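Local coordinates for protein PTS-dependent dihydroxyacetone kinase, ADP-binding subunit dhaL (Lactococcus lactis subsp. lactis, PDB 3CR3) that binds ADP with magnesium, takes up a phosphoryl group from DhaM to form ATP, and passes it to dihydroxyacetone held on DhaK, at residues Y24-D29 / H37-A42; G30-G35 / I170-P175. All blocks are in the same frame, centred on the assembly; numbering follows the deposited sequence.

Interaction 1: residues Y24-D29 / H37-A42. With MG (magnesium ion), chain E; ADP (adenosine-5'-diphosphate), chain G.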
loop_
_atom_site.group_PDB
_atom_site.type_symbol
_atom_site.label_atom_id
_atom_site.label_comp_id
_atom_site.label_asym_id
_atom_site.label_seq_id
_atom_site.Cartn_x
_atom_site.Cartn_y
_atom_site.Cartn_z
ATOM N N TYR A 24 24.925 7.221 18.094
ATOM C CA TYR A 24 25.408 5.862 17.801
ATOM C C TYR A 24 24.254 4.871 17.570
ATOM O O TYR A 24 24.272 4.100 16.607
ATOM C CB TYR A 24 26.384 5.365 18.879
ATOM C CG TYR A 24 26.918 3.964 18.626
ATOM C CD1 TYR A 24 27.718 3.696 17.519
ATOM C CD2 TYR A 24 26.609 2.915 19.482
ATOM C CE1 TYR A 24 28.212 2.408 17.271
ATOM C CE2 TYR A 24 27.099 1.613 19.246
ATOM C CZ TYR A 24 27.890 1.372 18.131
ATOM O OH TYR A 24 28.379 0.111 17.892
ATOM N N LEU A 25 23.228 4.933 18.415
ATOM C CA LEU A 25 22.055 4.078 18.237
ATOM C C LEU A 25 21.305 4.306 16.931
ATOM O O LEU A 25 20.853 3.358 16.301
ATOM C CB LEU A 25 21.102 4.222 19.425
ATOM C CG LEU A 25 21.650 3.707 20.746
ATOM C CD1 LEU A 25 20.769 4.200 21.844
ATOM C CD2 LEU A 25 21.670 2.165 20.709
ATOM N N SER A 26 21.147 5.567 16.537
ATOM C CA SER A 26 20.532 5.887 15.255
ATOM C C SER A 26 21.437 5.455 14.086
ATOM O O SER A 26 20.955 5.091 13.022
ATOM C CB SER A 26 20.245 7.386 15.178
ATOM O OG SER A 26 19.301 7.757 16.159
ATOM N N GLU A 27 22.748 5.504 14.303
ATOM C CA GLU A 27 23.733 5.054 13.319
ATOM C C GLU A 27 23.586 3.557 13.075
ATOM O O GLU A 27 23.548 3.116 11.944
ATOM C CB GLU A 27 25.144 5.365 13.804
ATOM C CG GLU A 27 26.217 5.053 12.815
ATOM C CD GLU A 27 27.579 5.278 13.399
ATOM O OE1 GLU A 27 27.944 6.459 13.620
ATOM O OE2 GLU A 27 28.282 4.278 13.645
ATOM N N LEU A 28 23.486 2.796 14.155
ATOM C CA LEU A 28 23.164 1.392 14.073
ATOM C C LEU A 28 21.845 1.120 13.340
ATOM O O LEU A 28 21.724 0.106 12.678
ATOM C CB LEU A 28 23.143 0.772 15.473
ATOM C CG LEU A 28 24.468 0.699 16.250
ATOM C CD1 LEU A 28 24.228 -0.061 17.522
ATOM C CD2 LEU A 28 25.592 0.030 15.452
ATOM N N ASP A 29 20.885 2.042 13.451
ATOM C CA ASP A 29 19.558 1.918 12.837
ATOM C C ASP A 29 19.527 2.414 11.384
ATOM O O ASP A 29 18.465 2.506 10.767
ATOM C CB ASP A 29 18.537 2.687 13.678
ATOM C CG ASP A 29 17.116 2.187 13.498
ATOM O OD1 ASP A 29 16.873 0.969 13.282
ATOM O OD2 ASP A 29 16.218 3.035 13.584
ATOM N N HIS A 37 16.511 5.058 15.923
ATOM C CA HIS A 37 16.383 4.411 17.240
ATOM C C HIS A 37 16.905 5.258 18.402
ATOM O O HIS A 37 16.243 5.353 19.427
ATOM C CB HIS A 37 16.996 2.999 17.299
ATOM C CG HIS A 37 16.769 2.307 18.615
ATOM N ND1 HIS A 37 15.512 2.025 19.103
ATOM C CD2 HIS A 37 17.639 1.853 19.549
ATOM C CE1 HIS A 37 15.616 1.407 20.268
ATOM N NE2 HIS A 37 16.898 1.300 20.565
ATOM N N GLY A 38 18.096 5.838 18.240
ATOM C CA GLY A 38 18.690 6.716 19.241
ATOM C C GLY A 38 17.843 7.932 19.562
ATOM O O GLY A 38 17.607 8.230 20.734
ATOM N N ALA A 39 17.401 8.634 18.517
ATOM C CA ALA A 39 16.439 9.740 18.627
ATOM C C ALA A 39 15.162 9.328 19.379
ATOM O O ALA A 39 14.732 10.033 20.292
ATOM C CB ALA A 39 16.078 10.238 17.243
ATOM N N ASN A 40 14.579 8.187 18.979
ATOM C CA ASN A 40 13.379 7.592 19.585
ATOM C C ASN A 40 13.542 7.385 21.095
ATOM O O ASN A 40 12.714 7.835 21.897
ATOM C CB ASN A 40 13.085 6.216 18.950
ATOM C CG ASN A 40 12.340 6.297 17.605
ATOM O OD1 ASN A 40 11.861 7.352 17.191
ATOM N ND2 ASN A 40 12.220 5.148 16.934
HETATM N N MSE A 41 14.609 6.674 21.461
HETATM C CA MSE A 41 14.927 6.381 22.852
HETATM C C MSE A 41 15.297 7.622 23.679
HETATM O O MSE A 41 14.983 7.674 24.873
HETATM C CB MSE A 41 16.039 5.332 22.944
HETATM C CG MSE A 41 15.652 3.939 22.401
HETATM SE SE MSE A 41 14.071 3.151 23.256
HETATM C CE MSE A 41 14.896 2.861 25.015
ATOM N N ALA A 42 15.985 8.588 23.060
ATOM C CA ALA A 42 16.365 9.828 23.743
ATOM C C ALA A 42 15.145 10.623 24.164
ATOM O O ALA A 42 15.057 11.068 25.311
ATOM C CB ALA A 42 17.286 10.682 22.893
HETATM MG MG MG E . 14.118 3.015 13.679
HETATM P PB ADP G . 11.522 1.202 14.234
HETATM O O1B ADP G . 12.100 2.458 13.667
HETATM O O2B ADP G . 10.032 1.176 14.202
HETATM O O3B ADP G . 12.162 -0.072 13.679
HETATM P PA ADP G . 13.319 1.618 16.477
HETATM O O1A ADP G . 14.324 1.992 15.443
HETATM O O2A ADP G . 13.090 2.620 17.585
HETATM O O3A ADP G . 11.890 1.229 15.813
HETATM O "O5'" ADP G . 13.728 0.207 17.147
HETATM C "C5'" ADP G . 14.316 -0.831 16.356
HETATM C "C4'" ADP G . 14.559 -2.013 17.270
HETATM O "O4'" ADP G . 13.330 -2.597 17.719
HETATM C "C3'" ADP G . 15.312 -3.143 16.590
HETATM O "O3'" ADP G . 16.714 -2.893 16.689
HETATM C "C2'" ADP G . 14.871 -4.385 17.362
HETATM O "O2'" ADP G . 15.739 -4.700 18.454
HETATM C "C1'" ADP G . 13.537 -3.982 17.976
HETATM N N9 ADP G . 12.444 -4.724 17.321
HETATM C C8 ADP G . 11.880 -4.374 16.144
HETATM N N7 ADP G . 10.914 -5.244 15.814
HETATM C C5 ADP G . 10.866 -6.173 16.788
HETATM C C6 ADP G . 10.067 -7.384 17.049
HETATM N N6 ADP G . 9.107 -7.738 16.172
HETATM N N1 ADP G . 10.318 -8.081 18.179
HETATM C C2 ADP G . 11.264 -7.709 19.064
HETATM N N3 ADP G . 12.025 -6.629 18.884
HETATM C C4 ADP G . 11.878 -5.840 17.782
HETATM O O HOH W 1 14.344 0.962 12.548
#
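The His37 ring meets Leu25 CB obliquely, with ring atom CD2 4.2 Å away. One face of the ring is covered by CG of Met41 (a selenomethionine), from the next turn of its own helix. At the ring edge, in its plane, lies the alpha-phosphate oxygen O2A of ADP. His37 ND1 donates to ADP O2A over 2.9 Å in an almost straight bond (174°). His37 NE2 is hydrogen-bonded to Ser179 OG, so both ring nitrogens are held. CG of His37 stands anti to the backbone N (chi1 -176°), which carries the ring to the phosphate. Asn40 ND2 also donates to ADP O2A, so two side chains grip one oxygen.

The helices pack closely at Gly38, whose CA lies 3.5 Å from Leu25 CB. A beta carbon on Gly38 would collide with Ser26 OG. That hydroxyl accepts from Ala39 N at 3.2 Å, near the start of helix 37-54.

Asp29 divides its carboxylate. OD2 binds magnesium at 2.1 Å and accepts a weak hydrogen bond from His37 N. OD1 accepts from a water that also coordinates the magnesium and donates to ADP O3B. Asp34 and Asp36 complete the coordination. The contact thus joins metal and phosphate binding: the aspartates probably offset the magnesium charge, while the N-H groups of His37 and Asn40 hold the alpha-phosphate.

Interaction 2: residues G30-G35 / I170-P175. With MG (magnesium ion), chain E; MG (magnesium ion), chain F; ADP (adenosine-5'-diphosphate), chain G.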
loop_
_atom_site.group_PDB
_atom_site.type_symbol
_atom_site.label_atom_id
_atom_site.label_comp_id
_atom_site.label_asym_id
_atom_site.label_seq_id
_atom_site.Cartn_x
_atom_site.Cartn_y
_atom_site.Cartn_z
ATOM N N GLY A 30 20.698 2.749 10.853
ATOM C CA GLY A 30 20.827 3.228 9.477
ATOM C C GLY A 30 20.861 2.114 8.439
ATOM O O GLY A 30 19.987 2.046 7.598
ATOM N N PRO A 31 21.882 1.234 8.487
ATOM C CA PRO A 31 21.984 0.171 7.480
ATOM C C PRO A 31 20.804 -0.798 7.537
ATOM O O PRO A 31 20.399 -1.355 6.516
ATOM C CB PRO A 31 23.296 -0.538 7.858
ATOM C CG PRO A 31 24.061 0.474 8.663
ATOM C CD PRO A 31 23.007 1.185 9.436
ATOM N N ILE A 32 20.251 -0.991 8.726
ATOM C CA ILE A 32 19.206 -1.972 8.909
ATOM C C ILE A 32 17.933 -1.384 9.498
ATOM O O ILE A 32 17.207 -2.069 10.203
ATOM C CB ILE A 32 19.712 -3.198 9.737
ATOM C CG1 ILE A 32 20.262 -2.751 11.111
ATOM C CG2 ILE A 32 20.746 -3.983 8.912
ATOM C CD1 ILE A 32 20.630 -3.873 12.060
ATOM N N GLY A 33 17.660 -0.115 9.204
ATOM C CA GLY A 33 16.411 0.495 9.636
ATOM C C GLY A 33 16.250 1.887 9.082
ATOM O O GLY A 33 16.742 2.190 7.995
ATOM N N ASP A 34 15.538 2.737 9.813
ATOM C CA ASP A 34 15.270 4.092 9.345
ATOM C C ASP A 34 16.063 5.189 10.053
ATOM O O ASP A 34 15.721 6.372 9.939
ATOM C CB ASP A 34 13.776 4.400 9.408
ATOM C CG ASP A 34 13.183 4.207 10.806
ATOM O OD1 ASP A 34 13.881 3.811 11.763
ATOM O OD2 ASP A 34 11.981 4.426 10.933
ATOM N N GLY A 35 17.120 4.805 10.760
ATOM C CA GLY A 35 18.056 5.758 11.356
ATOM C C GLY A 35 17.504 6.657 12.458
ATOM O O GLY A 35 17.895 7.830 12.556
ATOM N N ILE A 170 23.159 -8.862 7.736
ATOM C CA ILE A 170 24.320 -9.527 8.328
ATOM C C ILE A 170 25.533 -8.590 8.308
ATOM O O ILE A 170 25.829 -7.958 7.293
ATOM C CB ILE A 170 24.631 -10.856 7.569
ATOM C CG1 ILE A 170 23.452 -11.835 7.712
ATOM C CG2 ILE A 170 25.931 -11.464 8.054
ATOM C CD1 ILE A 170 23.398 -12.949 6.649
ATOM N N GLY A 171 26.215 -8.469 9.443
ATOM C CA GLY A 171 27.344 -7.550 9.547
ATOM C C GLY A 171 26.997 -6.217 10.187
ATOM O O GLY A 171 27.851 -5.329 10.255
ATOM N N HIS A 172 25.760 -6.079 10.671
ATOM C CA HIS A 172 25.310 -4.860 11.327
ATOM C C HIS A 172 24.742 -5.141 12.708
ATOM O O HIS A 172 23.856 -5.989 12.869
ATOM C CB HIS A 172 24.297 -4.111 10.442
ATOM C CG HIS A 172 24.847 -3.748 9.102
ATOM N ND1 HIS A 172 25.802 -2.765 8.936
ATOM C CD2 HIS A 172 24.640 -4.283 7.877
ATOM C CE1 HIS A 172 26.142 -2.698 7.662
ATOM N NE2 HIS A 172 25.448 -3.604 6.997
ATOM N N ILE A 173 25.275 -4.440 13.712
ATOM C CA ILE A 173 24.799 -4.587 15.092
ATOM C C ILE A 173 23.358 -4.052 15.222
ATOM O O ILE A 173 23.049 -2.990 14.703
ATOM C CB ILE A 173 25.776 -3.888 16.090
ATOM C CG1 ILE A 173 27.145 -4.576 16.038
ATOM C CG2 ILE A 173 25.163 -3.825 17.511
ATOM C CD1 ILE A 173 28.295 -3.830 16.732
ATOM N N ASP A 174 22.484 -4.812 15.882
ATOM C CA ASP A 174 21.084 -4.421 16.084
ATOM C C ASP A 174 20.947 -3.267 17.092
ATOM O O ASP A 174 21.433 -3.374 18.206
ATOM C CB ASP A 174 20.287 -5.612 16.605
ATOM C CG ASP A 174 18.820 -5.294 16.781
ATOM O OD1 ASP A 174 18.174 -4.855 15.797
ATOM O OD2 ASP A 174 18.321 -5.473 17.907
ATOM N N PRO A 175 20.305 -2.158 16.697
ATOM C CA PRO A 175 20.184 -1.021 17.625
ATOM C C PRO A 175 19.399 -1.288 18.939
ATOM O O PRO A 175 19.841 -0.852 19.986
ATOM C CB PRO A 175 19.509 0.079 16.783
ATOM C CG PRO A 175 18.973 -0.575 15.580
ATOM C CD PRO A 175 19.751 -1.861 15.360
HETATM MG MG MG E . 14.118 3.015 13.679
HETATM MG MG MG F . 10.727 4.408 13.026
HETATM P PB ADP G . 11.522 1.202 14.234
HETATM O O1B ADP G . 12.100 2.458 13.667
HETATM O O2B ADP G . 10.032 1.176 14.202
HETATM O O3B ADP G . 12.162 -0.072 13.679
HETATM P PA ADP G . 13.319 1.618 16.477
HETATM O O1A ADP G . 14.324 1.992 15.443
HETATM O O2A ADP G . 13.090 2.620 17.585
HETATM O O3A ADP G . 11.890 1.229 15.813
HETATM O "O5'" ADP G . 13.728 0.207 17.147
HETATM C "C5'" ADP G . 14.316 -0.831 16.356
HETATM C "C4'" ADP G . 14.559 -2.013 17.270
HETATM O "O4'" ADP G . 13.330 -2.597 17.719
HETATM C "C3'" ADP G . 15.312 -3.143 16.590
HETATM O "O3'" ADP G . 16.714 -2.893 16.689
HETATM C "C2'" ADP G . 14.871 -4.385 17.362
HETATM O "O2'" ADP G . 15.739 -4.700 18.454
HETATM C "C1'" ADP G . 13.537 -3.982 17.976
HETATM N N9 ADP G . 12.444 -4.724 17.321
HETATM C C8 ADP G . 11.880 -4.374 16.144
HETATM N N7 ADP G . 10.914 -5.244 15.814
HETATM C C5 ADP G . 10.866 -6.173 16.788
HETATM C C6 ADP G . 10.067 -7.384 17.049
HETATM N N6 ADP G . 9.107 -7.738 16.172
HETATM N N1 ADP G . 10.318 -8.081 18.179
HETATM C C2 ADP G . 11.264 -7.709 19.064
HETATM N N3 ADP G . 12.025 -6.629 18.884
HETATM C C4 ADP G . 11.878 -5.840 17.782
HETATM O O HOH W 1 14.344 0.962 12.548
HETATM O O HOH W 2 8.927 2.891 12.899
#
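Pro31 lies over one face of the His172 ring. Its CB sits 3.6 Å from the ring centroid and 13° off the ring normal, a CH-pi contact placed over the ring centre. Ile32 runs antiparallel alongside the His172 side chain, with CG2 3.9 Å from His172 CB. CG1 of Ile32 lies between its backbone N and carbonyl carbon (chi1 57°). This points Ile32 CD1 at the residues after His172. It lies 3.7 Å from Ile173 O. Ile32 CD1 also makes an apolar contact with the Pro175 ring, 4.0 Å from its CD. Replacing His172 with an alanine removes the ring, which would probably uncover Pro31 CB and leave Ile32 CG2 with the beta carbon but not ring atom CD2.

The polar ends serve the nucleotide and metals. Asp174 receives both ribose hydroxyls: ADP O3' donates to OD1 at 2.6 Å and ADP O2' to OD2 at 2.8 Å. Asp34 bridges two magnesium ions, one on each carboxylate oxygen, and both ions also bind ADP O1B.

Segment 30-35 is the loop between helices 22-28 and 37-54. Segment 170-175 leads into helix 175-191, with Asp174 as its N-cap. Ile173 and Pro175 also pack on Leu28 of helix 22-28.

Interaction 1 is the more buried contact, a helix-helix packing between 22-28 and 37-54. Interaction 2 joins two loops and is only partly buried, with Pro31 exposed. Backbone N-H groups donate across interaction 1, whereas apolar and CH-pi contacts carry interaction 2. Their segments alternate along the chain: loop 30-35 follows 24-29 directly and leads to 37-42. The two contacts meet where Asp29 O lies 2.7 Å from Gly35 N, probably a hydrogen bond, and where Pro175 packs on Asp29 and His37. Both reach the same ADP and share one magnesium ion. Interaction 1 holds the alpha-phosphate, while interaction 2 holds the ribose, and its Asp34 gives a ligand to the second magnesium.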